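Local coordinates for protein phenylacetate-coenzyme A ligase (Bacteroides vulgatus, PDB 3LAX) that belongs to the AMP-binding enzyme family and is represented here by its small alpha/beta C-terminal domain, at residues A[21-26]-A[31-36]; A[36-41]-A[45-50]. All blocks are in the same frame, centred on the assembly; numbering follows the deposited sequence. Where two conformers were deposited one is given.

Interaction 1: A[21-26]-A[31-36]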
loop_
_atom_site.group_PDB
_atom_site.type_symbol
_atom_site.label_atom_id
_atom_site.label_comp_id
_atom_site.label_asym_id
_atom_site.label_seq_id
_atom_site.Cartn_x
_atom_site.Cartn_y
_atom_site.Cartn_z
ATOM N N THR A 21 -7.083 5.088 -4.503
ATOM C CA THR A 21 -8.449 5.555 -4.281
ATOM C C THR A 21 -8.997 5.108 -2.928
ATOM O O THR A 21 -9.638 5.888 -2.204
ATOM C CB THR A 21 -9.356 5.055 -5.405
ATOM O OG1 THR A 21 -8.900 5.623 -6.635
ATOM C CG2 THR A 21 -10.799 5.474 -5.159
ATOM N N ILE A 22 -8.747 3.851 -2.590
ATOM C CA ILE A 22 -9.176 3.322 -1.305
ATOM C C ILE A 22 -8.481 4.026 -0.137
ATOM O O ILE A 22 -9.139 4.432 0.827
ATOM C CB ILE A 22 -8.974 1.799 -1.240
ATOM C CG1 ILE A 22 -10.097 1.109 -2.018
ATOM C CG2 ILE A 22 -8.942 1.315 0.199
ATOM C CD1 ILE A 22 -9.801 -0.310 -2.423
ATOM N N LEU A 23 -7.162 4.197 -0.229
ATOM C CA LEU A 23 -6.400 4.863 0.833
ATOM C C LEU A 23 -6.856 6.296 1.065
ATOM O O LEU A 23 -6.878 6.776 2.211
ATOM C CB LEU A 23 -4.907 4.848 0.513
ATOM C CG LEU A 23 -4.248 3.472 0.411
ATOM C CD1 LEU A 23 -2.779 3.616 0.056
ATOM C CD2 LEU A 23 -4.443 2.685 1.721
ATOM N N LEU A 24 -7.196 6.998 -0.011
ATOM C CA LEU A 24 -7.542 8.414 0.101
ATOM C C LEU A 24 -8.768 8.686 0.957
ATOM O O LEU A 24 -8.923 9.786 1.487
ATOM C CB LEU A 24 -7.775 9.021 -1.273
ATOM C CG LEU A 24 -6.577 9.620 -1.981
ATOM C CD1 LEU A 24 -6.982 9.960 -3.407
ATOM C CD2 LEU A 24 -6.047 10.854 -1.235
ATOM N N GLN A 25 -9.648 7.705 1.088
ATOM C CA GLN A 25 -10.897 7.904 1.823
ATOM C C GLN A 25 -10.715 7.913 3.337
ATOM O O GLN A 25 -11.609 8.353 4.067
ATOM C CB GLN A 25 -11.946 6.856 1.434
ATOM C CG GLN A 25 -12.795 7.233 0.222
ATOM C CD GLN A 25 -13.515 8.564 0.389
ATOM O OE1 GLN A 25 -14.449 8.690 1.186
ATOM N NE2 GLN A 25 -13.086 9.563 -0.375
ATOM N N PHE A 26 -9.563 7.434 3.816
ATOM C CA PHE A 26 -9.306 7.371 5.265
ATOM C C PHE A 26 -8.773 8.680 5.835
ATOM O O PHE A 26 -7.681 9.129 5.467
ATOM C CB PHE A 26 -8.314 6.256 5.610
ATOM C CG PHE A 26 -8.859 4.866 5.418
ATOM C CD1 PHE A 26 -9.415 4.174 6.482
ATOM C CD2 PHE A 26 -8.831 4.260 4.168
ATOM C CE1 PHE A 26 -9.904 2.896 6.318
ATOM C CE2 PHE A 26 -9.324 2.980 3.991
ATOM C CZ PHE A 26 -9.869 2.293 5.064
ATOM N N SER A 31 -1.822 11.349 2.087
ATOM C CA SER A 31 -1.997 10.965 0.687
ATOM C C SER A 31 -0.809 10.198 0.126
ATOM O O SER A 31 -0.883 9.666 -0.972
ATOM C CB SER A 31 -2.208 12.205 -0.174
ATOM O OG SER A 31 -1.010 12.952 -0.244
ATOM N N ASP A 32 0.294 10.143 0.862
ATOM C CA ASP A 32 1.475 9.463 0.359
ATOM C C ASP A 32 1.551 8.013 0.772
ATOM O O ASP A 32 1.376 7.670 1.943
ATOM C CB ASP A 32 2.742 10.211 0.767
ATOM C CG ASP A 32 2.800 11.576 0.143
ATOM O OD1 ASP A 32 2.999 11.638 -1.092
ATOM O OD2 ASP A 32 2.596 12.577 0.867
ATOM N N TYR A 33 1.807 7.163 -0.214
ATOM C CA TYR A 33 1.868 5.732 -0.027
ATOM C C TYR A 33 2.936 5.190 -0.968
ATOM O O TYR A 33 3.365 5.870 -1.922
ATOM C CB TYR A 33 0.513 5.097 -0.356
ATOM C CG TYR A 33 0.156 5.240 -1.820
ATOM C CD1 TYR A 33 0.413 4.218 -2.712
ATOM C CD2 TYR A 33 -0.421 6.406 -2.306
ATOM C CE1 TYR A 33 0.101 4.347 -4.062
ATOM C CE2 TYR A 33 -0.744 6.545 -3.648
ATOM C CZ TYR A 33 -0.472 5.513 -4.518
ATOM O OH TYR A 33 -0.775 5.645 -5.862
ATOM N N LEU A 34 3.382 3.976 -0.691
ATOM C CA LEU A 34 4.367 3.322 -1.535
ATOM C C LEU A 34 4.060 1.843 -1.583
ATOM O O LEU A 34 3.930 1.202 -0.549
ATOM C CB LEU A 34 5.770 3.531 -0.970
ATOM C CG LEU A 34 6.891 2.858 -1.760
ATOM C CD1 LEU A 34 6.966 3.422 -3.173
ATOM C CD2 LEU A 34 8.219 3.021 -1.026
ATOM N N ILE A 35 3.910 1.318 -2.794
ATOM C CA ILE A 35 3.653 -0.092 -2.993
ATOM C C ILE A 35 4.986 -0.732 -3.353
ATOM O O ILE A 35 5.608 -0.349 -4.343
ATOM C CB ILE A 35 2.672 -0.303 -4.167
ATOM C CG1 ILE A 35 1.330 0.401 -3.905
ATOM C CG2 ILE A 35 2.464 -1.774 -4.440
ATOM C CD1 ILE A 35 0.477 0.581 -5.177
ATOM N N THR A 36 5.446 -1.680 -2.546
ATOM C CA THR A 36 6.710 -2.352 -2.838
ATOM C C THR A 36 6.458 -3.805 -3.210
ATOM O O THR A 36 5.788 -4.532 -2.474
ATOM C CB THR A 36 7.704 -2.297 -1.649
ATOM O OG1 THR A 36 8.004 -0.932 -1.338
ATOM C CG2 THR A 36 9.010 -3.022 -2.013
#

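Interaction 2: A[36-41]-A[45-50]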
loop_
_atom_site.group_PDB
_atom_site.type_symbol
_atom_site.label_atom_id
_atom_site.label_comp_id
_atom_site.label_asym_id
_atom_site.label_seq_id
_atom_site.Cartn_x
_atom_site.Cartn_y
_atom_site.Cartn_z
ATOM N N THR A 36 5.446 -1.680 -2.546
ATOM C CA THR A 36 6.710 -2.352 -2.838
ATOM C C THR A 36 6.458 -3.805 -3.210
ATOM O O THR A 36 5.788 -4.532 -2.474
ATOM C CB THR A 36 7.704 -2.297 -1.649
ATOM O OG1 THR A 36 8.004 -0.932 -1.338
ATOM C CG2 THR A 36 9.010 -3.022 -2.013
ATOM N N LEU A 37 6.974 -4.217 -4.367
ATOM C CA LEU A 37 6.836 -5.592 -4.828
ATOM C C LEU A 37 8.190 -6.260 -4.695
ATOM O O LEU A 37 9.202 -5.729 -5.153
ATOM C CB LEU A 37 6.391 -5.634 -6.299
ATOM C CG LEU A 37 5.100 -4.859 -6.598
ATOM C CD1 LEU A 37 4.829 -4.747 -8.098
ATOM C CD2 LEU A 37 3.900 -5.478 -5.882
ATOM N N GLU A 38 8.228 -7.423 -4.064
ATOM C CA GLU A 38 9.488 -8.137 -3.985
ATOM C C GLU A 38 9.297 -9.635 -4.019
ATOM O O GLU A 38 8.181 -10.135 -3.905
ATOM C CB GLU A 38 10.293 -7.703 -2.758
ATOM C CG GLU A 38 9.509 -7.669 -1.470
ATOM C CD GLU A 38 10.163 -6.776 -0.430
ATOM O OE1 GLU A 38 11.408 -6.829 -0.290
ATOM O OE2 GLU A 38 9.429 -6.018 0.240
ATOM N N THR A 39 10.400 -10.344 -4.214
ATOM C CA THR A 39 10.375 -11.790 -4.222
ATOM C C THR A 39 10.916 -12.283 -2.886
ATOM O O THR A 39 12.098 -12.127 -2.591
ATOM C CB THR A 39 11.202 -12.343 -5.390
ATOM O OG1 THR A 39 10.741 -11.747 -6.610
ATOM C CG2 THR A 39 11.068 -13.862 -5.477
ATOM N N ALA A 40 10.028 -12.841 -2.069
ATOM C CA ALA A 40 10.398 -13.384 -0.766
ATOM C C ALA A 40 10.577 -14.888 -0.884
ATOM O O ALA A 40 9.602 -15.622 -1.059
ATOM C CB ALA A 40 9.332 -13.057 0.268
ATOM N N GLU A 41 11.824 -15.337 -0.786
ATOM C CA GLU A 41 12.153 -16.738 -0.997
ATOM C C GLU A 41 11.698 -17.155 -2.383
ATOM O O GLU A 41 12.323 -16.822 -3.390
ATOM C CB GLU A 41 11.451 -17.621 0.032
ATOM C CG GLU A 41 11.578 -17.158 1.464
ATOM C CD GLU A 41 10.408 -17.618 2.305
ATOM O OE1 GLU A 41 9.260 -17.524 1.817
ATOM O OE2 GLU A 41 10.632 -18.070 3.447
ATOM N N GLU A 45 5.580 -10.867 -3.044
ATOM C CA GLU A 45 4.789 -10.225 -2.012
ATOM C C GLU A 45 4.586 -8.759 -2.364
ATOM O O GLU A 45 5.460 -8.133 -2.959
ATOM C CB GLU A 45 5.492 -10.325 -0.661
ATOM C CG GLU A 45 5.231 -11.601 0.111
ATOM C CD GLU A 45 5.577 -11.451 1.582
ATOM O OE1 GLU A 45 6.783 -11.436 1.917
ATOM O OE2 GLU A 45 4.640 -11.340 2.404
HETATM N N MSE A 46 3.430 -8.220 -1.993
HETATM C CA MSE A 46 3.173 -6.794 -2.097
HETATM C C MSE A 46 3.074 -6.200 -0.706
HETATM O O MSE A 46 2.319 -6.698 0.119
HETATM C CB MSE A 46 1.861 -6.518 -2.844
HETATM C CG MSE A 46 1.433 -5.056 -2.771
HETATM SE SE MSE A 46 -0.286 -4.607 -3.565
HETATM C CE MSE A 46 0.208 -4.885 -5.404
ATOM N N THR A 47 3.836 -5.139 -0.456
ATOM C CA THR A 47 3.681 -4.350 0.760
ATOM C C THR A 47 3.117 -2.991 0.369
ATOM O O THR A 47 3.552 -2.391 -0.618
ATOM C CB THR A 47 5.031 -4.164 1.488
ATOM O OG1 THR A 47 5.550 -5.447 1.854
ATOM C CG2 THR A 47 4.851 -3.312 2.747
ATOM N N VAL A 48 2.132 -2.515 1.127
ATOM C CA VAL A 48 1.613 -1.181 0.929
ATOM C C VAL A 48 1.906 -0.373 2.194
ATOM O O VAL A 48 1.284 -0.589 3.233
ATOM C CB VAL A 48 0.098 -1.187 0.615
ATOM C CG1 VAL A 48 -0.423 0.239 0.460
ATOM C CG2 VAL A 48 -0.188 -2.018 -0.649
ATOM N N GLU A 49 2.870 0.531 2.087
ATOM C CA GLU A 49 3.165 1.474 3.165
ATOM C C GLU A 49 2.350 2.734 2.922
ATOM O O GLU A 49 2.246 3.218 1.795
ATOM C CB GLU A 49 4.642 1.845 3.167
ATOM C CG GLU A 49 5.555 0.749 3.671
ATOM C CD GLU A 49 7.018 1.098 3.512
ATOM O OE1 GLU A 49 7.474 1.282 2.363
ATOM O OE2 GLU A 49 7.717 1.199 4.541
ATOM N N VAL A 50 1.753 3.271 3.975
ATOM C CA VAL A 50 1.031 4.527 3.842
ATOM C C VAL A 50 1.269 5.379 5.072
ATOM O O VAL A 50 1.293 4.881 6.203
ATOM C CB VAL A 50 -0.487 4.331 3.567
ATOM C CG1 VAL A 50 -1.125 3.442 4.616
ATOM C CG2 VAL A 50 -1.200 5.679 3.477
HETATM O O HOH W 1 6.213 -0.241 0.440
HETATM O O HOH W 2 6.802 -6.624 -0.310
#

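Interaction 1: A[21-26]-A[31-36]
Leu-23 and Tyr-33 meet where a helix lies against the sheet of an AMP-binding enzyme C-terminal domain, an example of alpha/beta packing in which a few apolar atoms join two elements close in sequence. Helix 16-24 supplies the leucine and strand 32-40 the tyrosine; both side chains leave the backbone toward the opposing segment and pass each other at a slant. One methyl of Leu-23, CD1, does the touching, reaching the root of the tyrosine: it lies 3.6 Å from Tyr-33 CB and 3.8 Å from Tyr-33 CG. With CG between the backbone N and the carbonyl carbon (chi1 66°), the tyrosine ring leads away from its own main chain and runs back alongside helix 16-24, where the hydroxyl and Glu-20 share a hydrogen bond. Ser-31 O lies at the edge of this ring, in its plane. Leu-23 also packs on Ile-70 of helix 60-78 and on Val-48 of the neighbouring strand, so the leucine is buried between helix 60-78 and the sheet. At the more exposed margin, near the connection between the two elements, Leu-24 CD2 approaches Ser-31 CB to 4.2 Å.

Interaction 2: A[36-41]-A[45-50]
Thr-36 and Thr-47 face each other as an antiparallel hydrogen-bonded pair: Thr-36 N donates a hydrogen bond to Thr-47 O at 2.8 Å, and Thr-47 N returns a nearly straight bond (174°) to Thr-36 O. Glu-38 and Glu-45 repeat this reciprocal pairing, with Glu-45 N 2.8 Å from Glu-38 O; beside them Ala-40 CB rests 3.4 Å from Glu-45 OE1. Between the two pairs, Leu-37 and Met-46 form a non-hydrogen-bonded pair whose side chains lie side by side on the face opposite the two threonines. There Leu-37 CD2 comes within 3.8 Å of the selenomethionine Met-46 CE; the latter's chain leaves with CG opposite the backbone N (chi1 170°) and bends at its last torsion, bringing CE back to the leucine. Ile-7 covers both residues. On the threonine face, one water accepts from Thr-36 OG1 at 2.6 Å and donates to Glu-49 OE1; a second, 2.8 Å from Thr-47 OG1, lies within hydrogen-bonding distance of Glu-38 OE2 and Thr-36 O. Farther out, Thr-39 OG1 bonds to Asp-44 and Ala-40 O to Asn-43. Such two-way backbone pairing between successive strands is the signature of an antiparallel beta hairpin, here the centre of a mixed four-stranded sheet.

Strand 32-40 carries both contacts in series: its first half receives the helix in interaction 1, its second half pairs within the hairpin in interaction 2, and Thr-36 belongs to both. The centres are about 15 Å apart, yet their residues meet directly. Leu-34 N lies 2.8 Å from Glu-49 O, a probable hydrogen bond that continues the hairpin pairing back toward the start of the strand. Side chains also bridge the two, since Ile-35 CG2 packs 3.8 Å from Met-46 CG. Tyr-33, which meets the helix in interaction 1, brings its CB within 3.3 Å of Glu-49 O. The pair illustrates how one strand can serve helix packing and sheet formation along its length.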